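Local coordinates for protein chitin binding domain (Burkholderia pseudomallei, PDB 3UAM) that probably binds chitin or a related polysaccharide and may cleave it oxidatively, like other AA10 lytic polysaccharide monooxygenases, at residues 123-134 with 192-203. Sequence-based numbering, arbitrary orientation.
Sequences PHKTRRWTYWIT and HVLLAVWDVADT. With GOL (glycerol), chain I.
Trp198 and Thr126 illustrate how a side-chain bond, together with ring packing, can help to fix the rotation of a large ring within a sheet. The indole NE1 of Trp198 donates to Thr126 OG1 at 2.7 Å, nearly straight and in the ring plane. That hydroxyl in turn donates to His124 O, 3.1 Å away, from above the carbonyl plane. With CG anti to its backbone N (chi1 173°), Trp198 lies beside Trp129, their planes 14° apart but slid so far that overlap is slight; Trp198 CD1 sits over the rim of one Trp129 face, 3.4 Å from Trp129 NE1. The far edge of Trp198 reaches His124, whose ring also packs on both methyls of Val200. On the opposite face of the sheet, Arg128 NH1 meets Asp199 OD2 at 3.0 Å in a salt bridge that uses the anti lone pair, and Asp63 and Asp65 share the guanidinium. A glycerol accepts from Trp132 NE1 nearby. Back on the tryptophan face, Ala196 CB rests 3.5 Å from Tyr131 CE1, while at the strand end Thr134 OG1 accepts from Val193 N and pairs with His192 ND1. Trp129 NE1 hydrogen-bonds to Tyr120 OH, and Tyr131 OH to His181 ND1. Paired backbone bonds at Thr130–Val197 and Trp132–Leu195 set the register of an antiparallel strand pair in the immunoglobulin-like beta-sandwich characteristic of AA10 enzymes.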
loop_
_atom_site.group_PDB
_atom_site.type_symbol
_atom_site.label_atom_id
_atom_site.label_comp_id
_atom_site.label_asym_id
_atom_site.label_seq_id
_atom_site.Cartn_x
_atom_site.Cartn_y
_atom_site.Cartn_z
ATOM N N PRO A 123 -6.079 0.933 14.880
ATOM C CA PRO A 123 -5.098 1.551 14.002
ATOM C C PRO A 123 -3.802 1.897 14.690
ATOM O O PRO A 123 -3.774 2.224 15.861
ATOM C CB PRO A 123 -5.811 2.829 13.487
ATOM C CG PRO A 123 -6.956 3.050 14.426
ATOM C CD PRO A 123 -7.349 1.684 14.903
ATOM N N HIS A 124 -2.722 1.772 13.946
ATOM C CA HIS A 124 -1.378 2.100 14.429
ATOM C C HIS A 124 -1.099 3.578 14.421
ATOM O O HIS A 124 -1.713 4.347 13.658
ATOM C CB HIS A 124 -0.364 1.451 13.492
ATOM C CG HIS A 124 -0.086 0.010 13.790
ATOM N ND1 HIS A 124 0.536 -0.376 14.911
ATOM C CD2 HIS A 124 -0.363 -1.147 13.064
ATOM C CE1 HIS A 124 0.677 -1.723 14.905
ATOM N NE2 HIS A 124 0.134 -2.193 13.762
ATOM N N LYS A 125 -0.144 3.996 15.248
ATOM C CA LYS A 125 0.504 5.310 15.059
ATOM C C LYS A 125 1.125 5.393 13.665
ATOM O O LYS A 125 1.911 4.555 13.300
ATOM C CB LYS A 125 1.591 5.522 16.101
ATOM C CG LYS A 125 1.063 5.708 17.506
ATOM C CD LYS A 125 2.185 5.900 18.510
ATOM C CE LYS A 125 1.634 6.119 19.916
ATOM N NZ LYS A 125 2.702 6.373 20.929
ATOM N N THR A 126 0.765 6.404 12.895
ATOM C CA THR A 126 1.096 6.464 11.465
ATOM C C THR A 126 2.096 7.571 11.121
ATOM O O THR A 126 1.878 8.717 11.473
ATOM C CB THR A 126 -0.165 6.731 10.661
ATOM O OG1 THR A 126 -1.118 5.701 10.923
ATOM C CG2 THR A 126 0.142 6.811 9.151
ATOM N N ARG A 127 3.167 7.236 10.405
ATOM C CA ARG A 127 4.075 8.266 9.902
ATOM C C ARG A 127 3.583 8.855 8.592
ATOM O O ARG A 127 3.596 10.054 8.423
ATOM C CB ARG A 127 5.510 7.747 9.745
ATOM C CG ARG A 127 6.503 8.820 9.321
ATOM C CD ARG A 127 6.435 10.066 10.199
ATOM N NE ARG A 127 6.639 9.757 11.608
ATOM C CZ ARG A 127 6.302 10.549 12.626
ATOM N NH1 ARG A 127 5.689 11.700 12.411
ATOM N NH2 ARG A 127 6.521 10.156 13.878
ATOM N N ARG A 128 3.150 8.003 7.673
ATOM C CA ARG A 128 2.698 8.457 6.361
ATOM C C ARG A 128 1.842 7.412 5.626
ATOM O O ARG A 128 1.785 6.240 6.006
ATOM C CB ARG A 128 3.899 8.856 5.494
ATOM C CG ARG A 128 4.772 7.684 5.067
ATOM C CD ARG A 128 5.947 8.044 4.149
ATOM N NE ARG A 128 6.902 8.966 4.773
ATOM C CZ ARG A 128 7.725 8.638 5.769
ATOM N NH1 ARG A 128 7.706 7.414 6.294
ATOM N NH2 ARG A 128 8.562 9.543 6.259
ATOM N N TRP A 129 1.163 7.889 4.580
ATOM C CA TRP A 129 0.588 7.068 3.548
ATOM C C TRP A 129 1.205 7.544 2.266
ATOM O O TRP A 129 1.367 8.746 2.061
ATOM C CB TRP A 129 -0.904 7.299 3.433
ATOM C CG TRP A 129 -1.725 6.907 4.613
ATOM C CD1 TRP A 129 -2.478 5.750 4.786
ATOM C CD2 TRP A 129 -1.948 7.691 5.816
ATOM N NE1 TRP A 129 -3.145 5.775 5.988
ATOM C CE2 TRP A 129 -2.869 6.908 6.654
ATOM C CE3 TRP A 129 -1.522 8.934 6.259
ATOM C CZ2 TRP A 129 -3.307 7.366 7.884
ATOM C CZ3 TRP A 129 -1.969 9.386 7.505
ATOM C CH2 TRP A 129 -2.844 8.604 8.300
ATOM N N THR A 130 1.549 6.607 1.398
ATOM C CA THR A 130 2.216 6.900 0.148
ATOM C C THR A 130 1.479 6.150 -0.964
ATOM O O THR A 130 0.986 5.027 -0.733
ATOM C CB THR A 130 3.675 6.420 0.162
ATOM O OG1 THR A 130 4.421 7.143 1.158
ATOM C CG2 THR A 130 4.301 6.730 -1.173
ATOM N N TYR A 131 1.375 6.785 -2.130
ATOM C CA TYR A 131 0.738 6.193 -3.290
ATOM C C TYR A 131 1.727 6.183 -4.452
ATOM O O TYR A 131 2.213 7.209 -4.856
ATOM C CB TYR A 131 -0.538 6.936 -3.642
ATOM C CG TYR A 131 -1.526 6.915 -2.497
ATOM C CD1 TYR A 131 -2.426 5.866 -2.370
ATOM C CD2 TYR A 131 -1.536 7.913 -1.528
ATOM C CE1 TYR A 131 -3.324 5.815 -1.327
ATOM C CE2 TYR A 131 -2.444 7.871 -0.485
ATOM C CZ TYR A 131 -3.335 6.805 -0.387
ATOM O OH TYR A 131 -4.248 6.693 0.644
ATOM N N TRP A 132 1.987 4.996 -4.971
ATOM C CA TRP A 132 2.942 4.755 -6.048
ATOM C C TRP A 132 2.213 4.272 -7.280
ATOM O O TRP A 132 1.234 3.513 -7.177
ATOM C CB TRP A 132 3.957 3.667 -5.626
ATOM C CG TRP A 132 4.673 3.933 -4.319
ATOM C CD1 TRP A 132 4.296 3.529 -3.036
ATOM C CD2 TRP A 132 5.925 4.691 -4.131
ATOM N NE1 TRP A 132 5.231 3.966 -2.101
ATOM C CE2 TRP A 132 6.213 4.677 -2.702
ATOM C CE3 TRP A 132 6.793 5.351 -4.980
ATOM C CZ2 TRP A 132 7.315 5.330 -2.168
ATOM C CZ3 TRP A 132 7.901 6.001 -4.434
ATOM C CH2 TRP A 132 8.167 5.969 -3.056
ATOM N N ILE A 133 2.707 4.660 -8.453
ATOM C CA ILE A 133 2.026 4.383 -9.703
ATOM C C ILE A 133 3.039 3.760 -10.679
ATOM O O ILE A 133 4.222 4.165 -10.736
ATOM C CB ILE A 133 1.392 5.661 -10.309
ATOM C CG1 ILE A 133 0.538 5.333 -11.534
ATOM C CG2 ILE A 133 2.466 6.668 -10.698
ATOM C CD1 ILE A 133 -0.749 4.609 -11.255
ATOM N N THR A 134 2.551 2.774 -11.430
ATOM C CA THR A 134 3.339 2.102 -12.435
ATOM C C THR A 134 3.680 3.078 -13.549
ATOM O O THR A 134 2.939 4.018 -13.844
ATOM C CB THR A 134 2.620 0.855 -13.005
ATOM O OG1 THR A 134 1.241 1.167 -13.299
ATOM C CG2 THR A 134 2.664 -0.307 -12.019
ATOM N N HIS A 192 -2.662 -0.488 -15.176
ATOM C CA HIS A 192 -1.703 0.094 -14.271
ATOM C C HIS A 192 -2.015 -0.274 -12.848
ATOM O O HIS A 192 -3.165 -0.645 -12.508
ATOM C CB HIS A 192 -1.657 1.591 -14.461
ATOM C CG HIS A 192 -0.998 1.975 -15.740
ATOM N ND1 HIS A 192 0.341 2.024 -15.868
ATOM C CD2 HIS A 192 -1.531 2.215 -17.003
ATOM C CE1 HIS A 192 0.651 2.305 -17.158
ATOM N NE2 HIS A 192 -0.497 2.429 -17.847
ATOM N N VAL A 193 -0.977 -0.255 -12.023
ATOM C CA VAL A 193 -1.143 -0.550 -10.610
ATOM C C VAL A 193 -0.876 0.681 -9.765
ATOM O O VAL A 193 0.112 1.363 -9.956
ATOM C CB VAL A 193 -0.272 -1.740 -10.193
ATOM C CG1 VAL A 193 -0.235 -1.882 -8.671
ATOM C CG2 VAL A 193 -0.788 -2.993 -10.896
ATOM N N LEU A 194 -1.803 0.972 -8.851
ATOM C CA LEU A 194 -1.632 1.973 -7.817
ATOM C C LEU A 194 -1.354 1.238 -6.526
ATOM O O LEU A 194 -2.217 0.489 -6.026
ATOM C CB LEU A 194 -2.901 2.810 -7.680
ATOM C CG LEU A 194 -2.892 3.974 -6.665
ATOM C CD1 LEU A 194 -1.940 5.062 -7.078
ATOM C CD2 LEU A 194 -4.301 4.543 -6.505
ATOM N N LEU A 195 -0.145 1.393 -6.006
ATOM C CA LEU A 195 0.240 0.756 -4.768
ATOM C C LEU A 195 0.056 1.757 -3.637
ATOM O O LEU A 195 0.714 2.805 -3.599
ATOM C CB LEU A 195 1.693 0.293 -4.831
ATOM C CG LEU A 195 2.294 -0.227 -3.519
ATOM C CD1 LEU A 195 1.531 -1.473 -3.084
ATOM C CD2 LEU A 195 3.786 -0.482 -3.702
ATOM N N ALA A 196 -0.847 1.433 -2.726
ATOM C CA ALA A 196 -1.114 2.285 -1.569
ATOM C C ALA A 196 -0.423 1.652 -0.369
ATOM O O ALA A 196 -0.636 0.440 -0.109
ATOM C CB ALA A 196 -2.622 2.397 -1.345
ATOM N N VAL A 197 0.381 2.446 0.359
ATOM C CA VAL A 197 1.207 1.948 1.461
ATOM C C VAL A 197 1.036 2.797 2.722
ATOM O O VAL A 197 1.200 4.020 2.680
ATOM C CB VAL A 197 2.704 1.919 1.089
ATOM C CG1 VAL A 197 3.538 1.234 2.184
ATOM C CG2 VAL A 197 2.908 1.229 -0.262
ATOM N N TRP A 198 0.767 2.133 3.839
ATOM C CA TRP A 198 0.539 2.756 5.140
ATOM C C TRP A 198 1.684 2.451 6.082
ATOM O O TRP A 198 1.808 1.320 6.510
ATOM C CB TRP A 198 -0.768 2.210 5.682
ATOM C CG TRP A 198 -1.115 2.610 7.099
ATOM C CD1 TRP A 198 -0.955 3.842 7.699
ATOM C CD2 TRP A 198 -1.735 1.775 8.111
ATOM N NE1 TRP A 198 -1.405 3.822 8.984
ATOM C CE2 TRP A 198 -1.905 2.617 9.288
ATOM C CE3 TRP A 198 -2.214 0.478 8.141
ATOM C CZ2 TRP A 198 -2.448 2.142 10.449
ATOM C CZ3 TRP A 198 -2.774 0.011 9.322
ATOM C CH2 TRP A 198 -2.890 0.837 10.452
ATOM N N ASP A 199 2.509 3.459 6.411
ATOM C CA ASP A 199 3.742 3.304 7.224
ATOM C C ASP A 199 3.457 3.529 8.713
ATOM O O ASP A 199 2.930 4.591 9.117
ATOM C CB ASP A 199 4.812 4.343 6.872
ATOM C CG ASP A 199 5.549 4.073 5.575
ATOM O OD1 ASP A 199 5.182 3.159 4.795
ATOM O OD2 ASP A 199 6.529 4.823 5.351
ATOM N N VAL A 200 3.871 2.569 9.528
ATOM C CA VAL A 200 3.672 2.610 10.960
ATOM C C VAL A 200 4.914 3.217 11.623
ATOM O O VAL A 200 6.052 2.757 11.397
ATOM C CB VAL A 200 3.409 1.199 11.522
ATOM C CG1 VAL A 200 3.257 1.226 13.047
ATOM C CG2 VAL A 200 2.183 0.584 10.851
ATOM N N ALA A 201 4.690 4.231 12.449
ATOM C CA ALA A 201 5.769 5.000 13.047
ATOM C C ALA A 201 6.600 4.206 14.042
ATOM O O ALA A 201 7.842 4.291 14.032
ATOM C CB ALA A 201 5.216 6.244 13.731
ATOM N N ASP A 202 5.926 3.451 14.897
ATOM C CA ASP A 202 6.584 2.758 16.005
ATOM C C ASP A 202 6.681 1.235 15.832
ATOM O O ASP A 202 6.827 0.486 16.808
ATOM C CB ASP A 202 5.886 3.122 17.310
ATOM C CG ASP A 202 4.468 2.625 17.386
ATOM O OD1 ASP A 202 3.903 2.220 16.345
ATOM O OD2 ASP A 202 3.900 2.692 18.496
ATOM N N THR A 203 6.640 0.789 14.580
ATOM C CA THR A 203 7.045 -0.562 14.232
ATOM C C THR A 203 7.921 -0.558 12.997
ATOM O O THR A 203 8.134 0.469 12.339
ATOM C CB THR A 203 5.847 -1.512 13.986
ATOM O OG1 THR A 203 5.353 -1.308 12.663
ATOM C CG2 THR A 203 4.695 -1.331 15.087
HETATM C C1 GOL I . 6.870 2.301 2.185
HETATM O O1 GOL I . 6.677 2.066 3.547
HETATM C C2 GOL I . 6.521 3.694 1.793
HETATM O O2 GOL I . 6.353 3.486 0.384
HETATM C C3 GOL I . 7.624 4.714 2.063
HETATM O O3 GOL I . 7.970 4.880 3.430
HETATM O O HOH W 1 1.258 1.897 16.603
HETATM O O HOH W 2 4.171 4.058 20.635
HETATM O O HOH W 3 3.705 4.813 3.207
#